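Local coordinates for transferrin binding protein B (Actinobacillus suis, PDB 3PQU), which probably captures host transferrin at the bacterial surface, as a lipoprotein of the outer membrane serving iron acquisition, at residues Ser100-His105 / Phe127-Ser132; Ile153-Thr158 / Gly298-Lys303; Asn222-Val227 / Gly250-Asn255. All blocks are in the same frame, centred on the assembly; numbering follows the deposited sequence.

Contact 1. Residues Ser100-His105 / Phe127-Ser132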
loop_
_atom_site.group_PDB
_atom_site.type_symbol
_atom_site.label_atom_id
_atom_site.label_comp_id
_atom_site.label_asym_id
_atom_site.label_seq_id
_atom_site.Cartn_x
_atom_site.Cartn_y
_atom_site.Cartn_z
ATOM N N SER A 100 27.113 -11.707 18.768
ATOM C CA SER A 100 28.139 -10.835 18.206
ATOM C C SER A 100 28.080 -9.415 18.784
ATOM O O SER A 100 29.122 -8.764 18.962
ATOM C CB SER A 100 27.986 -10.734 16.670
ATOM O OG SER A 100 26.846 -9.966 16.355
ATOM N N GLY A 101 26.868 -8.938 19.062
ATOM C CA GLY A 101 26.639 -7.538 19.391
ATOM C C GLY A 101 26.870 -6.637 18.183
ATOM O O GLY A 101 27.055 -5.428 18.327
ATOM N N LEU A 102 26.874 -7.219 16.985
ATOM C CA LEU A 102 27.116 -6.445 15.776
ATOM C C LEU A 102 25.875 -6.423 14.890
ATOM O O LEU A 102 25.803 -7.152 13.893
ATOM C CB LEU A 102 28.295 -7.021 15.011
ATOM C CG LEU A 102 29.622 -6.862 15.759
ATOM C CD1 LEU A 102 30.731 -7.676 15.107
ATOM C CD2 LEU A 102 29.998 -5.398 15.810
ATOM N N ILE A 103 24.908 -5.590 15.268
ATOM C CA ILE A 103 23.622 -5.491 14.576
ATOM C C ILE A 103 23.588 -4.173 13.827
ATOM O O ILE A 103 23.824 -3.093 14.413
ATOM C CB ILE A 103 22.443 -5.508 15.558
ATOM C CG1 ILE A 103 22.534 -6.700 16.522
ATOM C CG2 ILE A 103 21.136 -5.514 14.812
ATOM C CD1 ILE A 103 22.463 -8.046 15.858
ATOM N N TYR A 104 23.302 -4.258 12.532
ATOM C CA TYR A 104 23.266 -3.080 11.669
ATOM C C TYR A 104 22.004 -3.041 10.816
ATOM O O TYR A 104 21.399 -4.079 10.533
ATOM C CB TYR A 104 24.497 -3.074 10.756
ATOM C CG TYR A 104 25.813 -2.959 11.484
ATOM C CD1 TYR A 104 26.193 -1.769 12.100
ATOM C CD2 TYR A 104 26.682 -4.044 11.558
ATOM C CE1 TYR A 104 27.410 -1.661 12.782
ATOM C CE2 TYR A 104 27.899 -3.947 12.228
ATOM C CZ TYR A 104 28.259 -2.751 12.830
ATOM O OH TYR A 104 29.466 -2.657 13.478
ATOM N N HIS A 105 21.602 -1.847 10.399
ATOM C CA HIS A 105 20.574 -1.750 9.368
ATOM C C HIS A 105 20.742 -0.493 8.505
ATOM O O HIS A 105 21.432 0.450 8.883
ATOM C CB HIS A 105 19.161 -1.891 9.945
ATOM C CG HIS A 105 18.718 -0.715 10.753
ATOM N ND1 HIS A 105 18.038 0.352 10.204
ATOM C CD2 HIS A 105 18.853 -0.438 12.075
ATOM C CE1 HIS A 105 17.779 1.239 11.152
ATOM N NE2 HIS A 105 18.261 0.784 12.297
ATOM N N PHE A 127 20.594 -6.753 9.694
ATOM C CA PHE A 127 21.370 -7.982 9.818
ATOM C C PHE A 127 22.310 -8.037 11.012
ATOM O O PHE A 127 22.667 -7.006 11.600
ATOM C CB PHE A 127 22.162 -8.209 8.519
ATOM C CG PHE A 127 23.381 -7.316 8.387
ATOM C CD1 PHE A 127 24.637 -7.774 8.765
ATOM C CD2 PHE A 127 23.262 -6.014 7.897
ATOM C CE1 PHE A 127 25.768 -6.938 8.668
ATOM C CE2 PHE A 127 24.371 -5.183 7.782
ATOM C CZ PHE A 127 25.632 -5.643 8.167
ATOM N N ASP A 128 22.685 -9.265 11.363
ATOM C CA ASP A 128 23.716 -9.550 12.353
ATOM C C ASP A 128 24.962 -9.909 11.544
ATOM O O ASP A 128 24.922 -10.789 10.688
ATOM C CB ASP A 128 23.266 -10.718 13.254
ATOM C CG ASP A 128 24.260 -11.039 14.369
ATOM O OD1 ASP A 128 25.473 -10.875 14.175
ATOM O OD2 ASP A 128 23.839 -11.498 15.444
ATOM N N GLU A 129 26.062 -9.213 11.776
ATOM C CA GLU A 129 27.269 -9.449 10.979
ATOM C C GLU A 129 27.778 -10.890 11.084
ATOM O O GLU A 129 28.356 -11.417 10.139
ATOM C CB GLU A 129 28.390 -8.516 11.434
ATOM C CG GLU A 129 29.705 -8.732 10.735
ATOM C CD GLU A 129 30.763 -7.733 11.192
ATOM O OE1 GLU A 129 30.467 -6.520 11.225
ATOM O OE2 GLU A 129 31.894 -8.158 11.519
ATOM N N SER A 130 27.610 -11.519 12.243
ATOM C CA SER A 130 28.167 -12.854 12.417
ATOM C C SER A 130 27.385 -13.671 13.415
ATOM O O SER A 130 27.551 -13.507 14.632
ATOM C CB SER A 130 29.647 -12.787 12.841
ATOM O OG SER A 130 30.235 -14.084 12.822
ATOM N N TYR A 131 26.580 -14.588 12.888
ATOM C CA TYR A 131 25.660 -15.398 13.691
ATOM C C TYR A 131 25.721 -16.870 13.277
ATOM O O TYR A 131 25.615 -17.217 12.106
ATOM C CB TYR A 131 24.210 -14.873 13.563
ATOM C CG TYR A 131 23.204 -15.770 14.272
ATOM C CD1 TYR A 131 23.074 -15.742 15.667
ATOM C CD2 TYR A 131 22.413 -16.667 13.561
ATOM C CE1 TYR A 131 22.176 -16.584 16.326
ATOM C CE2 TYR A 131 21.500 -17.511 14.214
ATOM C CZ TYR A 131 21.392 -17.459 15.588
ATOM O OH TYR A 131 20.501 -18.281 16.229
ATOM N N SER A 132 25.882 -17.736 14.253
ATOM C CA SER A 132 26.131 -19.136 13.988
ATOM C C SER A 132 24.891 -19.955 14.335
ATOM O O SER A 132 24.401 -19.905 15.462
ATOM C CB SER A 132 27.332 -19.592 14.833
ATOM O OG SER A 132 27.502 -20.990 14.757
HETATM O O HOH W 1 25.505 -13.218 16.472
#
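Tyr104 and Phe127 form an antiparallel hydrogen-bonded pair, Tyr104 N to Phe127 O at 3.0 Å and Phe127 N to Tyr104 O at 2.9 Å, and beside them Ile103 and Asp128 make a non-hydrogen-bonded pair. One rung further, Glu129 N donates to Leu102 O, so the ladder outruns both strands. On the face of Tyr104 and Phe127, the two rings meet obliquely, planes at 41°; CE2 of Phe127 approaches CB of Tyr104 to 3.6 Å. Glu129, its chain extended, lies alongside the Tyr104 ring with OE1 at the ring edge, while Leu102 CD1 touches the same carboxylate.

The other face carries the polar cluster. Asp128 CG stands anti to the backbone N (chi1 -177°), which turns the carboxylate back to Ser100. Ser100 OG gives a 2.7 Å bond to Asp128 OD1, on its syn side but well out of the carboxylate plane, and Ser130 N reaches the same oxygen from the opposite face of that plane, closing an Asx turn. Ser100 OG also accepts from Leu102 N, an ST turn. A water joins Asp128 OD2, at 2.6 Å, to Ser130 O, and Thr98 OG1 bonds OD2 as well. With both oxygens of this buried carboxylate held, its negative charge is probably stabilised, and the two turns are tied together where the edge strand of the N-lobe handle sheet begins.

Contact 2. Residues Ile153-Thr158 / Gly298-Lys303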
loop_
_atom_site.group_PDB
_atom_site.type_symbol
_atom_site.label_atom_id
_atom_site.label_comp_id
_atom_site.label_asym_id
_atom_site.label_seq_id
_atom_site.Cartn_x
_atom_site.Cartn_y
_atom_site.Cartn_z
ATOM N N ILE A 153 16.628 -8.642 3.455
ATOM C CA ILE A 153 16.519 -7.517 2.525
ATOM C C ILE A 153 15.035 -7.161 2.518
ATOM O O ILE A 153 14.195 -8.055 2.513
ATOM C CB ILE A 153 16.951 -7.928 1.126
ATOM C CG1 ILE A 153 18.389 -8.518 1.154
ATOM C CG2 ILE A 153 16.824 -6.752 0.154
ATOM C CD1 ILE A 153 19.480 -7.589 1.749
ATOM N N TYR A 154 14.687 -5.882 2.531
ATOM C CA TYR A 154 13.270 -5.548 2.603
ATOM C C TYR A 154 12.972 -4.146 2.092
ATOM O O TYR A 154 13.876 -3.328 1.918
ATOM C CB TYR A 154 12.777 -5.659 4.055
ATOM C CG TYR A 154 13.141 -4.426 4.883
ATOM C CD1 TYR A 154 12.191 -3.430 5.159
ATOM C CD2 TYR A 154 14.433 -4.228 5.333
ATOM C CE1 TYR A 154 12.529 -2.294 5.901
ATOM C CE2 TYR A 154 14.785 -3.091 6.074
ATOM C CZ TYR A 154 13.826 -2.132 6.340
ATOM O OH TYR A 154 14.164 -1.018 7.065
ATOM N N TYR A 155 11.689 -3.879 1.885
ATOM C CA TYR A 155 11.196 -2.511 1.883
ATOM C C TYR A 155 9.874 -2.483 2.632
ATOM O O TYR A 155 9.152 -3.479 2.688
ATOM C CB TYR A 155 11.046 -1.935 0.438
ATOM C CG TYR A 155 9.778 -2.357 -0.303
ATOM C CD1 TYR A 155 8.590 -1.642 -0.159
ATOM C CD2 TYR A 155 9.776 -3.462 -1.157
ATOM C CE1 TYR A 155 7.425 -2.027 -0.844
ATOM C CE2 TYR A 155 8.621 -3.857 -1.834
ATOM C CZ TYR A 155 7.444 -3.130 -1.671
ATOM O OH TYR A 155 6.291 -3.500 -2.350
ATOM N N LEU A 156 9.551 -1.334 3.205
ATOM C CA LEU A 156 8.273 -1.177 3.882
ATOM C C LEU A 156 7.824 0.270 3.782
ATOM O O LEU A 156 8.589 1.181 4.079
ATOM C CB LEU A 156 8.413 -1.557 5.358
ATOM C CG LEU A 156 7.173 -1.385 6.221
ATOM C CD1 LEU A 156 6.051 -2.291 5.707
ATOM C CD2 LEU A 156 7.503 -1.705 7.668
ATOM N N GLY A 157 6.583 0.482 3.370
ATOM C CA GLY A 157 6.074 1.826 3.230
ATOM C C GLY A 157 4.828 2.030 4.053
ATOM O O GLY A 157 4.184 1.069 4.482
ATOM N N THR A 158 4.489 3.294 4.280
ATOM C CA THR A 158 3.283 3.629 5.008
ATOM C C THR A 158 2.510 4.680 4.228
ATOM O O THR A 158 3.081 5.408 3.418
ATOM C CB THR A 158 3.610 4.124 6.441
ATOM O OG1 THR A 158 2.391 4.332 7.176
ATOM C CG2 THR A 158 4.382 5.425 6.383
ATOM N N GLY A 298 5.179 0.612 -5.131
ATOM C CA GLY A 298 4.126 1.597 -4.946
ATOM C C GLY A 298 4.593 2.976 -4.521
ATOM O O GLY A 298 5.750 3.156 -4.127
ATOM N N PHE A 299 3.681 3.949 -4.609
ATOM C CA PHE A 299 3.901 5.290 -4.089
ATOM C C PHE A 299 3.387 5.407 -2.653
ATOM O O PHE A 299 2.323 4.899 -2.306
ATOM C CB PHE A 299 3.237 6.340 -5.017
ATOM C CG PHE A 299 3.808 6.343 -6.396
ATOM C CD1 PHE A 299 4.993 7.016 -6.671
ATOM C CD2 PHE A 299 3.207 5.617 -7.405
ATOM C CE1 PHE A 299 5.537 6.990 -7.952
ATOM C CE2 PHE A 299 3.756 5.580 -8.682
ATOM C CZ PHE A 299 4.908 6.278 -8.954
ATOM N N TYR A 300 4.154 6.094 -1.822
ATOM C CA TYR A 300 3.808 6.265 -0.423
ATOM C C TYR A 300 3.913 7.745 -0.043
ATOM O O TYR A 300 4.666 8.506 -0.656
ATOM C CB TYR A 300 4.726 5.417 0.467
ATOM C CG TYR A 300 4.640 3.912 0.207
ATOM C CD1 TYR A 300 3.716 3.122 0.887
ATOM C CD2 TYR A 300 5.485 3.288 -0.712
ATOM C CE1 TYR A 300 3.627 1.748 0.663
ATOM C CE2 TYR A 300 5.409 1.894 -0.942
ATOM C CZ TYR A 300 4.479 1.142 -0.239
ATOM O OH TYR A 300 4.395 -0.214 -0.443
ATOM N N GLY A 301 3.175 8.130 0.991
ATOM C CA GLY A 301 2.956 9.533 1.319
ATOM C C GLY A 301 1.611 9.941 0.720
ATOM O O GLY A 301 1.198 9.391 -0.293
ATOM N N PRO A 302 0.926 10.906 1.346
ATOM C CA PRO A 302 -0.390 11.322 0.858
ATOM C C PRO A 302 -0.314 11.806 -0.583
ATOM O O PRO A 302 -1.265 11.594 -1.329
ATOM C CB PRO A 302 -0.756 12.495 1.776
ATOM C CG PRO A 302 0.103 12.319 2.994
ATOM C CD PRO A 302 1.373 11.698 2.506
ATOM N N LYS A 303 0.802 12.431 -0.960
ATOM C CA LYS A 303 0.956 12.997 -2.298
ATOM C C LYS A 303 2.012 12.303 -3.159
ATOM O O LYS A 303 2.519 12.895 -4.105
ATOM C CB LYS A 303 1.271 14.493 -2.202
ATOM C CG LYS A 303 0.092 15.348 -1.744
ATOM C CD LYS A 303 0.469 16.821 -1.717
ATOM C CE LYS A 303 -0.768 17.706 -1.687
ATOM N NZ LYS A 303 -1.677 17.351 -0.559
#
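Tyr300 meets Gly157 and Thr158 mainly through its ring, and the contact is built from aromatic and van der Waals interactions. The CH-pi interaction comes first: CA of Gly157 sits over one face of the Tyr300 ring, 3.6 Å from the centroid and 17° off the normal, displaced toward the CD1-CE1 edge. Having no side chain, Gly157 lets its CA come down on the ring. Tyr300 CG lies anti to its own carbonyl carbon (chi1 -61°), an orientation that carries the ring away from its strand and against the backbone of Gly157.

Contacts with backbone oxygen follow. Thr158 O lies at the edge of the same ring, near its plane, 3.4 Å from Tyr300 CB and 3.5 Å from Tyr300 CD1. CB of Thr158 points away from 298-303, and its main-chain oxygen does the touching.

These pieces belong to different parts of the N-lobe. Residues 153-157 end a central strand of the five-stranded handle sheet, whereas 298-300 close a strand of the beta barrel; Tyr300 therefore bridges handle and barrel, and its ring also touches Val121 of the neighbouring handle strand.

The third kind is tyrosine against tyrosine. The two side chains cross at about a right angle, and OH of Tyr300 lies in the plane of the Tyr155 ring, at its edge, 3.6 Å from Tyr155 CE1. Both phenol oxygens look to Arg274: Tyr300 OH is hydrogen-bonded to NH1, with a second, weak bond to Thr41 O, and Tyr155 OH is bonded only weakly to NH2. Tyr155 also rests on Ala308 and Lys310 of the barrel strand 306-312.

Contact 3. Residues Asn222-Val227 / Gly250-Asn255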
loop_
_atom_site.group_PDB
_atom_site.type_symbol
_atom_site.label_atom_id
_atom_site.label_comp_id
_atom_site.label_asym_id
_atom_site.label_seq_id
_atom_site.Cartn_x
_atom_site.Cartn_y
_atom_site.Cartn_z
ATOM N N ASN A 222 40.536 12.889 -7.127
ATOM C CA ASN A 222 39.439 11.999 -7.456
ATOM C C ASN A 222 38.143 12.496 -6.833
ATOM O O ASN A 222 38.017 12.512 -5.611
ATOM C CB ASN A 222 39.759 10.574 -6.996
ATOM C CG ASN A 222 40.837 9.914 -7.850
ATOM O OD1 ASN A 222 40.938 10.182 -9.048
ATOM N ND2 ASN A 222 41.640 9.039 -7.238
ATOM N N GLU A 223 37.201 12.926 -7.676
ATOM C CA GLU A 223 35.893 13.394 -7.206
ATOM C C GLU A 223 34.980 12.212 -6.872
ATOM O O GLU A 223 34.922 11.237 -7.619
ATOM C CB GLU A 223 35.199 14.265 -8.263
ATOM C CG GLU A 223 35.977 15.487 -8.747
ATOM C CD GLU A 223 35.257 16.218 -9.884
ATOM O OE1 GLU A 223 34.043 15.981 -10.056
ATOM O OE2 GLU A 223 35.895 17.025 -10.609
ATOM N N VAL A 224 34.263 12.305 -5.754
ATOM C CA VAL A 224 33.252 11.315 -5.414
ATOM C C VAL A 224 31.985 11.595 -6.215
ATOM O O VAL A 224 31.398 12.674 -6.106
ATOM C CB VAL A 224 32.930 11.344 -3.912
ATOM C CG1 VAL A 224 31.744 10.423 -3.601
ATOM C CG2 VAL A 224 34.155 10.933 -3.106
ATOM N N LYS A 225 31.578 10.635 -7.036
ATOM C CA LYS A 225 30.398 10.806 -7.884
ATOM C C LYS A 225 29.137 10.226 -7.262
ATOM O O LYS A 225 28.034 10.656 -7.592
ATOM C CB LYS A 225 30.608 10.165 -9.261
ATOM C CG LYS A 225 31.926 10.538 -9.952
ATOM C CD LYS A 225 31.840 11.869 -10.672
ATOM C CE LYS A 225 33.182 12.259 -11.297
ATOM N NZ LYS A 225 33.580 11.389 -12.444
ATOM N N GLY A 226 29.289 9.235 -6.390
ATOM C CA GLY A 226 28.125 8.553 -5.838
ATOM C C GLY A 226 28.407 7.717 -4.599
ATOM O O GLY A 226 29.560 7.357 -4.312
ATOM N N VAL A 227 27.343 7.411 -3.861
ATOM C CA VAL A 227 27.433 6.580 -2.660
ATOM C C VAL A 227 26.746 5.208 -2.851
ATOM O O VAL A 227 25.620 5.124 -3.368
ATOM C CB VAL A 227 26.810 7.300 -1.435
ATOM C CG1 VAL A 227 26.807 6.369 -0.217
ATOM C CG2 VAL A 227 27.580 8.585 -1.106
ATOM N N GLY A 250 31.409 2.515 -7.072
ATOM C CA GLY A 250 32.562 1.804 -6.549
ATOM C C GLY A 250 33.333 2.476 -5.429
ATOM O O GLY A 250 33.177 3.668 -5.144
ATOM N N TYR A 251 34.182 1.691 -4.788
ATOM C CA TYR A 251 35.067 2.188 -3.747
ATOM C C TYR A 251 35.991 3.254 -4.335
ATOM O O TYR A 251 36.409 3.129 -5.483
ATOM C CB TYR A 251 35.884 1.015 -3.198
ATOM C CG TYR A 251 36.899 1.410 -2.170
ATOM C CD1 TYR A 251 38.210 1.687 -2.535
ATOM C CD2 TYR A 251 36.549 1.511 -0.825
ATOM C CE1 TYR A 251 39.149 2.057 -1.587
ATOM C CE2 TYR A 251 37.479 1.877 0.126
ATOM C CZ TYR A 251 38.775 2.149 -0.261
ATOM O OH TYR A 251 39.699 2.510 0.682
ATOM N N ILE A 252 36.301 4.304 -3.570
ATOM C CA ILE A 252 37.114 5.410 -4.083
ATOM C C ILE A 252 38.218 5.829 -3.114
ATOM O O ILE A 252 37.969 5.997 -1.921
ATOM C CB ILE A 252 36.270 6.665 -4.431
ATOM C CG1 ILE A 252 37.198 7.825 -4.824
ATOM C CG2 ILE A 252 35.378 7.073 -3.256
ATOM C CD1 ILE A 252 36.481 9.097 -5.246
ATOM N N ASN A 253 39.421 6.012 -3.658
ATOM C CA ASN A 253 40.626 6.368 -2.907
ATOM C C ASN A 253 41.285 7.602 -3.483
ATOM O O ASN A 253 40.787 8.194 -4.438
ATOM C CB ASN A 253 41.653 5.240 -3.006
ATOM C CG ASN A 253 41.786 4.470 -1.730
ATOM O OD1 ASN A 253 41.240 4.861 -0.701
ATOM N ND2 ASN A 253 42.516 3.361 -1.783
ATOM N N ARG A 254 42.426 7.980 -2.917
ATOM C CA ARG A 254 43.293 8.936 -3.589
ATOM C C ARG A 254 44.159 8.166 -4.584
ATOM O O ARG A 254 44.774 8.749 -5.479
ATOM C CB ARG A 254 44.149 9.723 -2.595
ATOM C CG ARG A 254 44.849 8.875 -1.558
ATOM C CD ARG A 254 45.617 9.753 -0.589
ATOM N NE ARG A 254 45.983 9.028 0.622
ATOM C CZ ARG A 254 46.524 9.597 1.695
ATOM N NH1 ARG A 254 46.763 10.903 1.707
ATOM N NH2 ARG A 254 46.824 8.860 2.757
ATOM N N ASN A 255 44.178 6.847 -4.421
ATOM C CA ASN A 255 44.891 5.950 -5.328
ATOM C C ASN A 255 44.016 5.373 -6.433
ATOM O O ASN A 255 44.508 4.669 -7.315
ATOM C CB ASN A 255 45.482 4.778 -4.549
ATOM C CG ASN A 255 46.433 5.219 -3.480
ATOM O OD1 ASN A 255 47.024 6.296 -3.564
ATOM N ND2 ASN A 255 46.598 4.385 -2.460
#
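Asn222 keeps CG beside its backbone N (chi1 -72°), which sends the carboxamide across to the loop 250-255, while Ile252, both torsions extended, brings its CD1 methyl against the backbone and Val224 of 222-224. The amide makes the polar half of the contact. Asn222 ND2 donates to Asn253 O at 3.0 Å, and that bond is fairly straight at the hydrogen. The acceptor lies close to the amide plane of Asn222; the C=O...N angle is 137°, with the donor tilted out of the carbonyl plane.

The apolar half is centred on Ile252 CD1. It meets Val224 CG2 at 3.7 Å, the two side chains crossing at a slant, and rests on the backbone Glu223 O at 3.6 Å. Val224 also packs on Leu219 and His213, and Gln258 ties Lys225 N, Gly226 O and Gly250 O together with its amide.

Residues 222-223 form a short strand that leads into a loop, and 250-255 is the loop between barrel strands 241-249 and 260-271. One side-chain N-H on a main-chain carbonyl, with the buried Ile252-Val224 contact as the apolar part, joins them through side chains and not by a backbone ladder.

How the contacts relate
The three contacts lie in different parts of the N-lobe: contact 1 within the handle, contact 2 between handle and barrel, contact 3 between a short strand with the loop after it and another loop of the barrel region. Contacts 1 and 2 reach the same sheet through the adjacent strands 121-128 and 150-157; their centres are 26 Å apart, although their nearest atoms come within about 5 Å without touching. Contact 3 stands farther off, its nearest atoms about 12 Å from contact 1 and about 15 Å from contact 2. In sequence, contact 1 closes before contact 2 opens, whereas contact 3 is nested inside the long loop that contact 2 closes. Contact 2 lies nearest the centre of the chain, about 7 Å from it to the contact's centre.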